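Local coordinates for sugar isomerase (Sinorhizobium meliloti, PDB 3QC0), which probably catalyses the isomerisation of a sugar or related substrate at a zinc-binding site in a TIM barrel, at residues Asp214-Val226 with Glu246-Arg258. Numbering follows the deposited sequence.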
ATOM      1  N   ASP A 214      -7.221 -11.258  -2.324  1.00 21.62           N
ATOM      2  CA  ASP A 214      -6.402 -11.265  -3.511  1.00 21.95           C
ATOM      3  C   ASP A 214      -5.969  -9.814  -3.705  1.00 20.73           C
ATOM      4  O   ASP A 214      -6.722  -8.921  -3.370  1.00 20.34           O
ATOM      5  CB  ASP A 214      -7.194 -11.728  -4.736  1.00 22.99           C
ATOM      6  CG  ASP A 214      -6.314 -11.942  -5.956  1.00 25.39           C
ATOM      7  OD1 ASP A 214      -5.805 -13.060  -6.119  1.00 28.48           O
ATOM      8  OD2 ASP A 214      -6.124 -11.032  -6.785  1.00 23.04           O
HETATM    9  N   MSE A 215      -4.781  -9.612  -4.237  1.00 20.16           N
HETATM   10  CA  MSE A 215      -4.248  -8.267  -4.419  1.00 20.19           C
HETATM   11  C   MSE A 215      -4.881  -7.513  -5.547  1.00 20.25           C
HETATM   12  O   MSE A 215      -4.762  -6.295  -5.577  1.00 21.08           O
HETATM   13  CB  MSE A 215      -2.761  -8.347  -4.634  1.00 20.60           C
HETATM   14  CG  MSE A 215      -2.070  -8.779  -3.349  1.00 21.79           C
HETATM   15 SE   MSE A 215      -0.201  -9.221  -3.524  0.75 19.30          SE
HETATM   16  CE  MSE A 215       0.313  -7.433  -3.486  1.00 19.20           C
ATOM     17  N   LEU A 216      -5.531  -8.219  -6.478  1.00 19.53           N
ATOM     18  CA  LEU A 216      -6.070  -7.574  -7.675  1.00 20.54           C
ATOM     19  C   LEU A 216      -7.557  -7.750  -7.857  1.00 20.94           C
ATOM     20  O   LEU A 216      -8.232  -6.756  -8.201  1.00 21.09           O
ATOM     21  CB  LEU A 216      -5.360  -8.102  -8.937  1.00 21.48           C
ATOM     22  CG  LEU A 216      -5.686  -7.321 -10.208  1.00 23.57           C
ATOM     23  CD1 LEU A 216      -5.086  -5.923 -10.168  1.00 25.99           C
ATOM     24  CD2 LEU A 216      -5.174  -8.074 -11.427  1.00 25.64           C
ATOM     25  N   THR A 217      -8.069  -8.973  -7.635  1.00 20.91           N
ATOM     26  CA  THR A 217      -9.445  -9.270  -8.021  1.00 21.10           C
ATOM     27  C   THR A 217     -10.389  -9.554  -6.853  1.00 21.22           C
ATOM     28  O   THR A 217     -11.303 -10.408  -6.955  1.00 22.85           O
ATOM     29  CB  THR A 217      -9.453 -10.439  -9.011  1.00 22.25           C
ATOM     30  OG1 THR A 217      -8.888 -11.587  -8.364  1.00 24.23           O
ATOM     31  CG2 THR A 217      -8.666 -10.077 -10.299  1.00 23.03           C
ATOM     32  N   ASP A 218     -10.182  -8.864  -5.730  1.00 19.47           N
ATOM     33  CA  ASP A 218     -11.118  -8.934  -4.610  1.00 19.86           C
ATOM     34  C   ASP A 218     -11.516  -7.558  -4.069  1.00 18.53           C
ATOM     35  O   ASP A 218     -11.642  -7.350  -2.845  1.00 19.55           O
ATOM     36  CB  ASP A 218     -10.548  -9.845  -3.515  1.00 19.82           C
ATOM     37  CG  ASP A 218     -11.598 -10.280  -2.505  1.00 19.89           C
ATOM     38  OD1 ASP A 218     -12.748 -10.592  -2.932  1.00 22.86           O
ATOM     39  OD2 ASP A 218     -11.283 -10.313  -1.285  1.00 22.36           O
ATOM     40  N   ARG A 219     -11.747  -6.616  -4.972  1.00 18.02           N
ATOM     41  CA  ARG A 219     -12.423  -5.382  -4.595  1.00 17.72           C
ATOM     42  C   ARG A 219     -13.837  -5.685  -4.116  1.00 18.55           C
ATOM     43  O   ARG A 219     -14.484  -6.632  -4.617  1.00 19.16           O
ATOM     44  CB  ARG A 219     -12.519  -4.380  -5.732  1.00 17.99           C
ATOM     45  CG  ARG A 219     -11.212  -3.936  -6.327  1.00 17.13           C
ATOM     46  CD  ARG A 219     -11.427  -2.708  -7.182  1.00 16.12           C
ATOM     47  NE  ARG A 219     -10.201  -2.174  -7.739  1.00 16.20           N
ATOM     48  CZ  ARG A 219     -10.075  -0.950  -8.241  1.00 17.31           C
ATOM     49  NH1 ARG A 219     -11.127  -0.146  -8.364  1.00 16.96           N
ATOM     50  NH2 ARG A 219      -8.889  -0.539  -8.672  1.00 21.29           N
ATOM     51  N   GLY A 220     -14.326  -4.875  -3.188  1.00 18.20           N
ATOM     52  CA  GLY A 220     -15.662  -5.035  -2.623  1.00 19.07           C
ATOM     53  C   GLY A 220     -16.705  -4.184  -3.297  1.00 19.15           C
ATOM     54  O   GLY A 220     -16.405  -3.114  -3.858  1.00 19.22           O
HETATM   55  N   MSE A 221     -17.945  -4.684  -3.282  1.00 19.57           N
HETATM   56  CA  MSE A 221     -19.086  -3.859  -3.537  1.00 20.12           C
HETATM   57  C   MSE A 221     -19.170  -2.807  -2.429  1.00 20.49           C
HETATM   58  O   MSE A 221     -18.941  -3.098  -1.245  1.00 20.01           O
HETATM   59  CB  MSE A 221     -20.336  -4.745  -3.525  1.00 20.79           C
HETATM   60  CG  MSE A 221     -21.654  -4.044  -3.729  1.00 22.49           C
HETATM   61 SE   MSE A 221     -21.895  -3.110  -5.393  0.75 20.62          SE
HETATM   62  CE  MSE A 221     -21.967  -4.780  -6.464  1.00 22.21           C
HETATM   63  N   MSE A 222     -19.537  -1.608  -2.804  1.00 19.86           N
HETATM   64  CA  MSE A 222     -19.668  -0.510  -1.854  1.00 20.44           C
HETATM   65  C   MSE A 222     -20.561  -0.905  -0.698  1.00 21.09           C
HETATM   66  O   MSE A 222     -21.687  -1.336  -0.906  1.00 21.89           O
HETATM   67  CB  MSE A 222     -20.280   0.718  -2.505  1.00 20.65           C
HETATM   68  CG  MSE A 222     -19.456   1.389  -3.535  1.00 18.78           C
HETATM   69 SE   MSE A 222     -19.551   0.604  -5.323  0.75 16.84          SE
HETATM   70  CE  MSE A 222     -21.412   0.720  -5.696  1.00 17.82           C
ATOM     71  N   GLY A 223     -20.084  -0.724   0.524  1.00 20.02           N
ATOM     72  CA  GLY A 223     -20.802  -1.096   1.737  1.00 20.78           C
ATOM     73  C   GLY A 223     -20.460  -2.455   2.312  1.00 20.64           C
ATOM     74  O   GLY A 223     -20.852  -2.754   3.451  1.00 22.21           O
ATOM     75  N   ASP A 224     -19.775  -3.295   1.549  1.00 20.18           N
ATOM     76  CA  ASP A 224     -19.365  -4.600   2.036  1.00 20.63           C
ATOM     77  C   ASP A 224     -18.028  -4.502   2.757  1.00 20.43           C
ATOM     78  O   ASP A 224     -17.612  -5.461   3.438  1.00 20.10           O
ATOM     79  CB  ASP A 224     -19.244  -5.624   0.895  1.00 20.08           C
ATOM     80  CG  ASP A 224     -20.599  -6.174   0.412  1.00 22.43           C
ATOM     81  OD1 ASP A 224     -21.639  -5.860   1.041  1.00 23.86           O
ATOM     82  OD2 ASP A 224     -20.566  -6.986  -0.544  1.00 22.46           O
ATOM     83  N   GLY A 225     -17.340  -3.360   2.604  1.00 19.68           N
ATOM     84  CA  GLY A 225     -16.018  -3.176   3.228  1.00 19.22           C
ATOM     85  C   GLY A 225     -15.999  -2.027   4.219  1.00 18.29           C
ATOM     86  O   GLY A 225     -17.017  -1.680   4.805  1.00 19.51           O
ATOM     87  N   VAL A 226     -14.813  -1.429   4.393  1.00 16.61           N
ATOM     88  CA  VAL A 226     -14.525  -0.501   5.477  1.00 16.70           C
ATOM     89  C   VAL A 226     -14.267   0.928   5.070  1.00 16.10           C
ATOM     90  O   VAL A 226     -13.953   1.762   5.930  1.00 17.31           O
ATOM     91  CB  VAL A 226     -13.309  -0.987   6.291  1.00 16.96           C
ATOM     92  CG1 VAL A 226     -13.596  -2.359   6.860  1.00 22.05           C
ATOM     93  CG2 VAL A 226     -12.021  -0.903   5.467  1.00 18.40           C
ATOM     94  N   GLU A 246     -17.934   6.479 -10.352  1.00 18.60           N
ATOM     95  CA  GLU A 246     -17.728   5.388 -11.281  1.00 19.21           C
ATOM     96  C   GLU A 246     -17.426   4.087 -10.537  1.00 18.51           C
ATOM     97  O   GLU A 246     -16.380   3.989  -9.853  1.00 18.32           O
ATOM     98  CB  GLU A 246     -16.572   5.776 -12.212  1.00 18.43           C
ATOM     99  CG  GLU A 246     -16.197   4.714 -13.233  1.00 19.53           C
ATOM    100  CD  GLU A 246     -14.956   5.086 -13.982  1.00 19.51           C
ATOM    101  OE1 GLU A 246     -14.905   6.215 -14.525  1.00 19.09           O
ATOM    102  OE2 GLU A 246     -14.027   4.260 -14.032  1.00 21.30           O
ATOM    103  N   VAL A 247     -18.335   3.129 -10.603  1.00 20.06           N
ATOM    104  CA  VAL A 247     -18.181   1.844  -9.946  1.00 19.00           C
ATOM    105  C   VAL A 247     -17.215   0.942 -10.676  1.00 18.99           C
ATOM    106  O   VAL A 247     -17.431   0.523 -11.799  1.00 19.68           O
ATOM    107  CB  VAL A 247     -19.490   1.107  -9.787  1.00 19.56           C
ATOM    108  CG1 VAL A 247     -19.255  -0.267  -9.134  1.00 19.03           C
ATOM    109  CG2 VAL A 247     -20.491   2.013  -9.024  1.00 19.10           C
ATOM    110  N   GLU A 248     -16.112   0.646 -10.006  1.00 17.75           N
ATOM    111  CA  GLU A 248     -15.056  -0.158 -10.592  1.00 17.59           C
ATOM    112  C   GLU A 248     -14.702  -1.266  -9.615  1.00 17.18           C
ATOM    113  O   GLU A 248     -14.004  -1.070  -8.623  1.00 18.04           O
ATOM    114  CB  GLU A 248     -13.826   0.701 -10.923  1.00 16.69           C
ATOM    115  CG  GLU A 248     -12.725  -0.078 -11.605  1.00 17.59           C
ATOM    116  CD  GLU A 248     -11.523   0.755 -11.892  1.00 21.01           C
ATOM    117  OE1 GLU A 248     -11.275   1.683 -11.137  1.00 17.45           O
ATOM    118  OE2 GLU A 248     -10.861   0.502 -12.916  1.00 25.15           O
ATOM    119  N   ILE A 249     -15.252  -2.441  -9.877  1.00 17.84           N
ATOM    120  CA  ILE A 249     -15.094  -3.623  -9.044  1.00 18.53           C
ATOM    121  C   ILE A 249     -14.459  -4.760  -9.846  1.00 20.43           C
ATOM    122  O   ILE A 249     -14.972  -5.155 -10.888  1.00 21.81           O
ATOM    123  CB  ILE A 249     -16.453  -4.108  -8.467  1.00 19.73           C
ATOM    124  CG1 ILE A 249     -17.061  -3.015  -7.588  1.00 20.54           C
ATOM    125  CG2 ILE A 249     -16.261  -5.423  -7.668  1.00 20.08           C
ATOM    126  CD1 ILE A 249     -18.536  -3.202  -7.169  1.00 20.79           C
ATOM    127  N   PHE A 250     -13.348  -5.285  -9.357  1.00 19.66           N
ATOM    128  CA  PHE A 250     -12.726  -6.508  -9.839  1.00 21.00           C
ATOM    129  C   PHE A 250     -12.986  -7.579  -8.776  1.00 21.96           C
ATOM    130  O   PHE A 250     -12.446  -7.477  -7.674  1.00 20.92           O
ATOM    131  CB  PHE A 250     -11.197  -6.373 -10.044  1.00 19.91           C
ATOM    132  CG  PHE A 250     -10.738  -5.125 -10.782  1.00 21.44           C
ATOM    133  CD1 PHE A 250     -11.516  -4.472 -11.707  1.00 23.74           C
ATOM    134  CD2 PHE A 250      -9.449  -4.658 -10.585  1.00 23.40           C
ATOM    135  CE1 PHE A 250     -11.048  -3.320 -12.361  1.00 23.48           C
ATOM    136  CE2 PHE A 250      -8.986  -3.522 -11.241  1.00 23.77           C
ATOM    137  CZ  PHE A 250      -9.803  -2.839 -12.121  1.00 22.34           C
ATOM    138  N   SER A 251     -13.832  -8.571  -9.059  1.00 24.15           N
ATOM    139  CA  SER A 251     -14.229  -9.561  -8.038  1.00 25.05           C
ATOM    140  C   SER A 251     -14.352 -10.955  -8.638  1.00 27.01           C
ATOM    141  O   SER A 251     -15.449 -11.390  -9.023  1.00 27.29           O
ATOM    142  CB  SER A 251     -15.529  -9.150  -7.357  1.00 25.06           C
ATOM    143  OG  SER A 251     -15.938 -10.113  -6.374  1.00 24.43           O
ATOM    144  N   ALA A 252     -13.236 -11.660  -8.673  1.00 27.99           N
ATOM    145  CA  ALA A 252     -13.156 -12.926  -9.397  1.00 30.36           C
ATOM    146  C   ALA A 252     -14.061 -13.984  -8.794  1.00 32.12           C
ATOM    147  O   ALA A 252     -14.580 -14.824  -9.535  1.00 34.39           O
ATOM    148  CB  ALA A 252     -11.717 -13.439  -9.450  1.00 30.22           C
ATOM    149  N   ASP A 253     -14.235 -13.978  -7.486  1.00 32.27           N
ATOM    150  CA  ASP A 253     -14.970 -15.070  -6.809  1.00 34.18           C
ATOM    151  C   ASP A 253     -16.361 -14.693  -6.342  1.00 32.89           C
ATOM    152  O   ASP A 253     -17.070 -15.541  -5.774  1.00 33.08           O
ATOM    153  CB  ASP A 253     -14.146 -15.575  -5.622  1.00 35.31           C
ATOM    154  CG  ASP A 253     -12.924 -16.388  -6.071  1.00 41.04           C
ATOM    155  OD1 ASP A 253     -12.920 -16.896  -7.233  1.00 47.20           O
ATOM    156  OD2 ASP A 253     -11.976 -16.533  -5.254  1.00 46.28           O
ATOM    157  N   ASN A 254     -16.786 -13.460  -6.602  1.00 29.93           N
ATOM    158  CA  ASN A 254     -18.112 -13.007  -6.222  1.00 28.56           C
ATOM    159  C   ASN A 254     -18.830 -12.310  -7.392  1.00 28.71           C
ATOM    160  O   ASN A 254     -19.516 -12.978  -8.177  1.00 27.81           O
ATOM    161  CB  ASN A 254     -18.070 -12.144  -4.944  1.00 28.13           C
ATOM    162  CG  ASN A 254     -19.442 -11.820  -4.404  1.00 27.23           C
ATOM    163  OD1 ASN A 254     -20.453 -12.350  -4.887  1.00 28.44           O
ATOM    164  ND2 ASN A 254     -19.504 -10.956  -3.391  1.00 26.78           N
ATOM    165  N   TRP A 255     -18.657 -11.011  -7.572  1.00 26.90           N
ATOM    166  CA  TRP A 255     -19.507 -10.248  -8.502  1.00 27.52           C
ATOM    167  C   TRP A 255     -19.324 -10.645  -9.955  1.00 27.96           C
ATOM    168  O   TRP A 255     -20.307 -10.614 -10.722  1.00 28.09           O
ATOM    169  CB  TRP A 255     -19.336  -8.738  -8.305  1.00 27.08           C
ATOM    170  CG  TRP A 255     -19.641  -8.388  -6.904  1.00 25.59           C
ATOM    171  CD1 TRP A 255     -18.735  -8.096  -5.896  1.00 24.07           C
ATOM    172  CD2 TRP A 255     -20.929  -8.348  -6.303  1.00 25.02           C
ATOM    173  NE1 TRP A 255     -19.401  -7.888  -4.733  1.00 24.70           N
ATOM    174  CE2 TRP A 255     -20.742  -8.050  -4.929  1.00 25.70           C
ATOM    175  CE3 TRP A 255     -22.225  -8.578  -6.774  1.00 25.24           C
ATOM    176  CZ2 TRP A 255     -21.800  -7.911  -4.048  1.00 26.61           C
ATOM    177  CZ3 TRP A 255     -23.271  -8.444  -5.901  1.00 27.84           C
ATOM    178  CH2 TRP A 255     -23.066  -8.110  -4.557  1.00 26.94           C
ATOM    179  N   TRP A 256     -18.141 -11.102 -10.334  1.00 28.05           N
ATOM    180  CA  TRP A 256     -17.930 -11.553 -11.712  1.00 29.11           C
ATOM    181  C   TRP A 256     -18.612 -12.897 -11.994  1.00 31.97           C
ATOM    182  O   TRP A 256     -18.692 -13.276 -13.151  1.00 31.76           O
ATOM    183  CB  TRP A 256     -16.446 -11.687 -12.075  1.00 27.97           C
ATOM    184  CG  TRP A 256     -15.751 -10.364 -12.304  1.00 27.32           C
ATOM    185  CD1 TRP A 256     -16.328  -9.134 -12.372  1.00 28.00           C
ATOM    186  CD2 TRP A 256     -14.352 -10.165 -12.506  1.00 23.08           C
ATOM    187  NE1 TRP A 256     -15.366  -8.169 -12.615  1.00 28.35           N
ATOM    188  CE2 TRP A 256     -14.145  -8.778 -12.700  1.00 25.18           C
ATOM    189  CE3 TRP A 256     -13.256 -11.012 -12.546  1.00 26.31           C
ATOM    190  CZ2 TRP A 256     -12.887  -8.234 -12.917  1.00 23.01           C
ATOM    191  CZ3 TRP A 256     -12.008 -10.482 -12.766  1.00 25.59           C
ATOM    192  CH2 TRP A 256     -11.837  -9.090 -12.963  1.00 22.66           C
ATOM    193  N   LYS A 257     -19.035 -13.591 -10.939  1.00 33.96           N
ATOM    194  CA  LYS A 257     -19.692 -14.905 -11.069  0.56 36.42           C
ATOM    195  C   LYS A 257     -21.211 -14.787 -10.973  1.00 37.27           C
ATOM    196  O   LYS A 257     -21.928 -15.810 -11.018  1.00 36.87           O
ATOM    197  CB  LYS A 257     -19.167 -15.861  -9.994  0.56 37.08           C
ATOM    198  CG  LYS A 257     -17.744 -16.353 -10.232  0.56 39.28           C
ATOM    199  CD  LYS A 257     -17.285 -17.318  -9.136  0.56 41.89           C
ATOM    200  CE  LYS A 257     -16.028 -18.077  -9.564  0.56 43.48           C
ATOM    201  NZ  LYS A 257     -15.484 -18.940  -8.482  0.56 44.67           N
ATOM    202  N   ARG A 258     -21.723 -13.564 -10.850  1.00 35.57           N
ATOM    203  CA  ARG A 258     -23.153 -13.332 -10.686  1.00 36.64           C
ATOM    204  C   ARG A 258     -23.786 -12.711 -11.941  1.00 35.80           C
ATOM    205  O   ARG A 258     -23.089 -12.125 -12.758  1.00 32.45           O
ATOM    206  CB  ARG A 258     -23.384 -12.457  -9.457  1.00 35.75           C
ATOM    207  CG  ARG A 258     -23.027 -13.224  -8.176  1.00 38.36           C
ATOM    208  CD  ARG A 258     -22.830 -12.377  -6.975  1.00 40.54           C
ATOM    209  NE  ARG A 258     -24.064 -11.857  -6.418  1.00 42.71           N
ATOM    210  CZ  ARG A 258     -24.224 -11.505  -5.146  1.00 43.78           C
ATOM    211  NH1 ARG A 258     -23.221 -11.598  -4.284  1.00 44.93           N
ATOM    212  NH2 ARG A 258     -25.394 -11.043  -4.729  1.00 44.29           N
TER
HETATM  213  O   HOH W   1     -12.782 -12.336  -5.369  1.00 30.54           O
HETATM  214  O   HOH W   2     -14.790  -9.288  -4.027  1.00 21.37           O
HETATM  215  O   HOH W   3     -18.306  -7.397  -2.030  1.00 21.66           O
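Beside the zinc site of the TIM barrel, Arg219, from the loop that follows strand 200-205, reaches across to Glu248, just beyond strand 245-247. Its chain runs extended from CG to NE, which carries NH1 to 3.0 Å from Glu248 O, above the carbonyl plane. NH1 also makes a weak salt-bridge hydrogen bond of 3.3 Å to Glu248 OE1, the guanidinium and carboxylate planes being steeply inclined to each other. The guanidinium lies over one face of the Phe250 ring, offset toward its rim, as a cation-pi contact with CZ 4.4 Å from the ring centroid. Leu216 O meets the edge of that ring. A leucine in place of Arg219 would probably leave Glu248 O without this donor and Glu248 OE1 without its weak salt bridge.

Glu248 completes the metal site with Glu142, Asp177 and His204, at the end of the barrel where such enzymes of the xylose isomerase-like family bind their metals. Around it the two loops are joined by a single beta bridge at Asp218 and Ser251: Arg219 N donates to Phe250 O, and Ala252 N to Thr217 O (2.9 Å). One water accepts a hydrogen bond from Ser251 OG and donates to Asp218 OD1 and Arg219 O, while Asp218 OD2 pairs with Lys213.

Farther along, selenomethionine Met221 folds back at chi2 and chi3 (61° and 69°), which sets CE over the centre of the Trp255 six-membered ring, 3.6 Å from its centroid. Asn254 and Arg258 cover the opposite face. Another water accepts from Trp255 NE1 and Met221 N and donates to Asp224 OD2, whose carboxylate also bridges to Arg270. Deeper, selenomethionine Met222 packs its CE 3.7 Å from Val247 CG2.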